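Local coordinates for M152 protein (Murid herpesvirus 1, PDB 4G59), which is a viral MHC class I-like membrane glycoprotein, probably an immunoevasin that engages host ligands of the natural killer receptor NKG2D, at residues M178-S187 and C199-Y209. Numbering follows the deposited sequence.
Sequences MDNPRHNEYS and CTMRTQVPLAY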
loop_
_atom_site.group_PDB
_atom_site.type_symbol
_atom_site.label_atom_id
_atom_site.label_comp_id
_atom_site.label_asym_id
_atom_site.label_seq_id
_atom_site.Cartn_x
_atom_site.Cartn_y
_atom_site.Cartn_z
ATOM N N MET B 178 16.875 -18.277 7.511
ATOM C CA MET B 178 17.348 -17.921 6.166
ATOM C C MET B 178 17.924 -16.537 6.189
ATOM O O MET B 178 18.578 -16.121 5.239
ATOM C CB MET B 178 16.218 -17.926 5.140
ATOM C CG MET B 178 15.497 -19.226 4.950
ATOM S SD MET B 178 14.456 -19.161 3.481
ATOM C CE MET B 178 13.806 -17.498 3.565
ATOM N N ASP B 179 17.651 -15.817 7.271
ATOM C CA ASP B 179 17.969 -14.398 7.342
ATOM C C ASP B 179 19.469 -14.147 7.424
ATOM O O ASP B 179 20.107 -14.345 8.457
ATOM C CB ASP B 179 17.244 -13.743 8.525
ATOM C CG ASP B 179 17.792 -12.376 8.869
ATOM O OD1 ASP B 179 18.079 -11.579 7.952
ATOM O OD2 ASP B 179 17.921 -12.105 10.073
ATOM N N ASN B 180 20.009 -13.678 6.316
ATOM C CA ASN B 180 21.411 -13.402 6.197
ATOM C C ASN B 180 21.583 -12.145 5.365
ATOM O O ASN B 180 21.374 -12.178 4.160
ATOM C CB ASN B 180 22.092 -14.585 5.518
ATOM C CG ASN B 180 23.589 -14.413 5.418
ATOM O OD1 ASN B 180 24.105 -13.287 5.343
ATOM N ND2 ASN B 180 24.301 -15.529 5.411
ATOM N N PRO B 181 22.016 -11.046 6.002
ATOM C CA PRO B 181 22.158 -9.740 5.341
ATOM C C PRO B 181 23.056 -9.818 4.110
ATOM O O PRO B 181 22.928 -8.974 3.223
ATOM C CB PRO B 181 22.870 -8.871 6.393
ATOM C CG PRO B 181 22.862 -9.643 7.668
ATOM C CD PRO B 181 22.662 -11.088 7.326
ATOM N N ARG B 182 23.973 -10.791 4.077
ATOM C CA ARG B 182 24.904 -10.908 2.955
ATOM C C ARG B 182 24.264 -11.601 1.764
ATOM O O ARG B 182 24.807 -11.552 0.670
ATOM C CB ARG B 182 26.225 -11.595 3.370
ATOM C CG ARG B 182 26.890 -10.863 4.530
ATOM C CD ARG B 182 28.200 -11.465 5.023
ATOM N NE ARG B 182 28.862 -10.465 5.865
ATOM C CZ ARG B 182 28.511 -10.196 7.117
ATOM N NH1 ARG B 182 27.514 -10.869 7.699
ATOM N NH2 ARG B 182 29.160 -9.256 7.788
ATOM N N HIS B 183 23.101 -12.215 1.964
ATOM C CA HIS B 183 22.436 -12.888 0.852
ATOM C C HIS B 183 21.526 -11.943 0.073
ATOM O O HIS B 183 21.075 -12.270 -1.021
ATOM C CB HIS B 183 21.660 -14.121 1.323
ATOM C CG HIS B 183 22.531 -15.238 1.796
ATOM N ND1 HIS B 183 22.150 -16.558 1.733
ATOM C CD2 HIS B 183 23.769 -15.229 2.350
ATOM C CE1 HIS B 183 23.113 -17.318 2.231
ATOM N NE2 HIS B 183 24.102 -16.533 2.614
ATOM N N ASN B 184 21.261 -10.769 0.638
ATOM C CA ASN B 184 20.378 -9.818 -0.000
ATOM C C ASN B 184 21.144 -9.002 -1.042
ATOM O O ASN B 184 22.372 -8.931 -0.996
ATOM C CB ASN B 184 19.784 -8.905 1.069
ATOM C CG ASN B 184 19.008 -9.676 2.160
ATOM O OD1 ASN B 184 18.478 -10.759 1.922
ATOM N ND2 ASN B 184 18.926 -9.073 3.357
ATOM N N GLU B 185 20.433 -8.382 -1.981
ATOM C CA GLU B 185 21.110 -7.524 -2.965
ATOM C C GLU B 185 20.772 -6.054 -2.721
ATOM O O GLU B 185 19.595 -5.688 -2.596
ATOM C CB GLU B 185 20.732 -7.909 -4.402
ATOM C CG GLU B 185 21.154 -6.901 -5.493
ATOM C CD GLU B 185 20.485 -7.179 -6.847
ATOM O OE1 GLU B 185 20.754 -8.237 -7.463
ATOM O OE2 GLU B 185 19.684 -6.331 -7.295
ATOM N N TYR B 186 21.805 -5.218 -2.667
ATOM C CA TYR B 186 21.637 -3.801 -2.400
ATOM C C TYR B 186 22.035 -2.994 -3.629
ATOM O O TYR B 186 22.954 -3.376 -4.347
ATOM C CB TYR B 186 22.514 -3.404 -1.234
ATOM C CG TYR B 186 22.334 -4.263 -0.005
ATOM C CD1 TYR B 186 21.472 -3.879 1.005
ATOM C CD2 TYR B 186 23.035 -5.447 0.154
ATOM C CE1 TYR B 186 21.298 -4.663 2.147
ATOM C CE2 TYR B 186 22.865 -6.237 1.288
ATOM C CZ TYR B 186 22.001 -5.820 2.288
ATOM O OH TYR B 186 21.806 -6.571 3.421
ATOM N N SER B 187 21.330 -1.894 -3.890
ATOM C CA SER B 187 21.672 -1.036 -5.036
ATOM C C SER B 187 21.260 0.422 -4.817
ATOM O O SER B 187 20.364 0.712 -4.022
ATOM C CB SER B 187 21.074 -1.590 -6.338
ATOM O OG SER B 187 19.664 -1.620 -6.330
ATOM N N CYS B 199 17.256 3.923 -2.993
ATOM C CA CYS B 199 18.014 2.793 -2.433
ATOM C C CYS B 199 17.129 1.558 -2.442
ATOM O O CYS B 199 15.969 1.620 -2.002
ATOM C CB CYS B 199 18.454 3.097 -0.999
ATOM S SG CYS B 199 19.418 1.769 -0.191
ATOM N N THR B 200 17.668 0.435 -2.916
ATOM C CA THR B 200 16.868 -0.799 -3.014
ATOM C C THR B 200 17.529 -2.013 -2.358
ATOM O O THR B 200 18.729 -2.255 -2.566
ATOM C CB THR B 200 16.573 -1.137 -4.478
ATOM O OG1 THR B 200 15.985 -0.000 -5.116
ATOM C CG2 THR B 200 15.596 -2.302 -4.584
ATOM N N MET B 201 16.755 -2.754 -1.566
ATOM C CA MET B 201 17.165 -4.069 -1.084
ATOM C C MET B 201 16.204 -5.163 -1.581
ATOM O O MET B 201 15.000 -5.140 -1.270
ATOM C CB MET B 201 17.229 -4.127 0.433
ATOM C CG MET B 201 17.794 -5.460 0.891
ATOM S SD MET B 201 18.040 -5.544 2.670
ATOM C CE MET B 201 16.370 -5.882 3.225
ATOM N N ARG B 202 16.728 -6.101 -2.369
ATOM C CA ARG B 202 15.960 -7.276 -2.790
ATOM C C ARG B 202 16.339 -8.431 -1.881
ATOM O O ARG B 202 17.520 -8.637 -1.580
ATOM C CB ARG B 202 16.261 -7.645 -4.240
ATOM C CG ARG B 202 15.685 -6.651 -5.252
ATOM C CD ARG B 202 16.232 -6.905 -6.662
ATOM N NE ARG B 202 15.589 -6.025 -7.631
ATOM C CZ ARG B 202 15.974 -4.772 -7.882
ATOM N NH1 ARG B 202 17.015 -4.247 -7.248
ATOM N NH2 ARG B 202 15.321 -4.038 -8.774
ATOM N N THR B 203 15.333 -9.177 -1.438
ATOM C CA THR B 203 15.551 -10.232 -0.464
ATOM C C THR B 203 14.444 -11.269 -0.571
ATOM O O THR B 203 13.388 -10.992 -1.152
ATOM C CB THR B 203 15.594 -9.633 0.962
ATOM O OG1 THR B 203 16.029 -10.622 1.908
ATOM C CG2 THR B 203 14.205 -9.046 1.382
ATOM N N GLN B 204 14.682 -12.455 -0.015
ATOM C CA GLN B 204 13.684 -13.532 -0.017
ATOM C C GLN B 204 13.252 -13.889 1.402
ATOM O O GLN B 204 12.723 -14.977 1.663
ATOM C CB GLN B 204 14.262 -14.768 -0.691
ATOM C CG GLN B 204 14.577 -14.589 -2.185
ATOM C CD GLN B 204 15.220 -15.838 -2.794
ATOM O OE1 GLN B 204 15.220 -16.911 -2.183
ATOM N NE2 GLN B 204 15.772 -15.699 -3.992
ATOM N N VAL B 205 13.503 -12.963 2.317
ATOM C CA VAL B 205 13.280 -13.177 3.732
ATOM C C VAL B 205 12.312 -12.115 4.238
ATOM O O VAL B 205 12.683 -10.954 4.388
ATOM C CB VAL B 205 14.598 -13.091 4.491
ATOM C CG1 VAL B 205 14.368 -13.167 6.007
ATOM C CG2 VAL B 205 15.514 -14.207 4.031
ATOM N N PRO B 206 11.059 -12.517 4.494
ATOM C CA PRO B 206 9.997 -11.551 4.802
ATOM C C PRO B 206 10.048 -10.965 6.210
ATOM O O PRO B 206 9.179 -11.269 7.046
ATOM C CB PRO B 206 8.711 -12.377 4.635
ATOM C CG PRO B 206 9.154 -13.847 4.900
ATOM C CD PRO B 206 10.545 -13.898 4.313
ATOM N N LEU B 207 11.003 -10.088 6.470
ATOM C CA LEU B 207 11.026 -9.403 7.766
ATOM C C LEU B 207 10.508 -7.972 7.655
ATOM O O LEU B 207 10.497 -7.380 6.562
ATOM C CB LEU B 207 12.434 -9.424 8.371
ATOM C CG LEU B 207 12.923 -10.804 8.799
ATOM C CD1 LEU B 207 14.441 -10.851 8.962
ATOM C CD2 LEU B 207 12.198 -11.211 10.104
ATOM N N ALA B 208 10.064 -7.414 8.781
ATOM C CA ALA B 208 9.615 -6.020 8.780
ATOM C C ALA B 208 10.800 -5.068 8.806
ATOM O O ALA B 208 11.092 -4.457 9.820
ATOM C CB ALA B 208 8.675 -5.735 9.930
ATOM N N TYR B 209 11.480 -4.943 7.677
ATOM C CA TYR B 209 12.648 -4.092 7.601
ATOM C C TYR B 209 12.268 -2.628 7.706
ATOM O O TYR B 209 11.170 -2.213 7.327
ATOM C CB TYR B 209 13.383 -4.308 6.279
ATOM C CG TYR B 209 13.791 -5.739 6.001
ATOM C CD1 TYR B 209 14.949 -6.279 6.544
ATOM C CD2 TYR B 209 13.034 -6.536 5.155
ATOM C CE1 TYR B 209 15.330 -7.597 6.259
ATOM C CE2 TYR B 209 13.397 -7.838 4.868
ATOM C CZ TYR B 209 14.531 -8.364 5.424
ATOM O OH TYR B 209 14.863 -9.666 5.118
HETATM O O HOH W 1 17.449 -10.673 5.380
HETATM O O HOH W 2 17.339 -13.493 0.788
HETATM O O HOH W 3 18.950 -4.378 -5.106
#
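Glu185 and Arg202 face each other as a hydrogen-bonded pair of the antiparallel beta hairpin formed by strands 185-191 and 196-203. This hairpin lies at one edge of a four-stranded sheet whose packing against the sheet holding strands 250-253 and 258-264 is consistent with the immunoglobulin-like domain expected beneath an MHC-like platform. Two backbone bonds join the pair, Glu185 N to Arg202 O (3.0 Å) and Arg202 N to Glu185 O (2.9 Å), and a second such pair follows at Ser187 and Thr200. Above the backbone the two long side chains run side by side in the same direction. Glu185 OE2 makes a rather long salt bridge to Arg202 NH1 (3.4 Å), the carboxylate and guanidinium planes being 50° apart. A water at the guanidinium edge accepts from Arg202 NH1 and lies within hydrogen-bonding reach of Glu185 OE2 and Ser187 OG.

On the other face of the sheet, Met201 SD approaches the Tyr186 ring obliquely, 3.4 Å from Tyr186 CE1, in a Met-aromatic contact. With CG anti to the backbone N (chi1 -174°) and a bend at chi3, Met201 sets its CE over the centre of the Tyr209 ring. Ile252 and Trp258 of the facing strands also touch this cluster.

Just before strand 185-191, Asn184 extends the contact, its amide lying alongside Thr203. Thr203 OG1 donates to Asn184 OD1 at 2.5 Å, so short that the exact length is doubtful, while Asn184 ND2 donates a hydrogen bond to a water that in turn donates to Asp179 OD1 and Tyr209 OH. Just beyond helix 161-178, Asp179 OD2 is also held by a hydrogen bond with Thr256 and a salt bridge to Arg14. Farther along, Val205 CG2 packs against Met178 CE at 3.7 Å, and Tyr209 OH donates to Val205 O (2.6 Å), tilted 22° from the carbonyl plane.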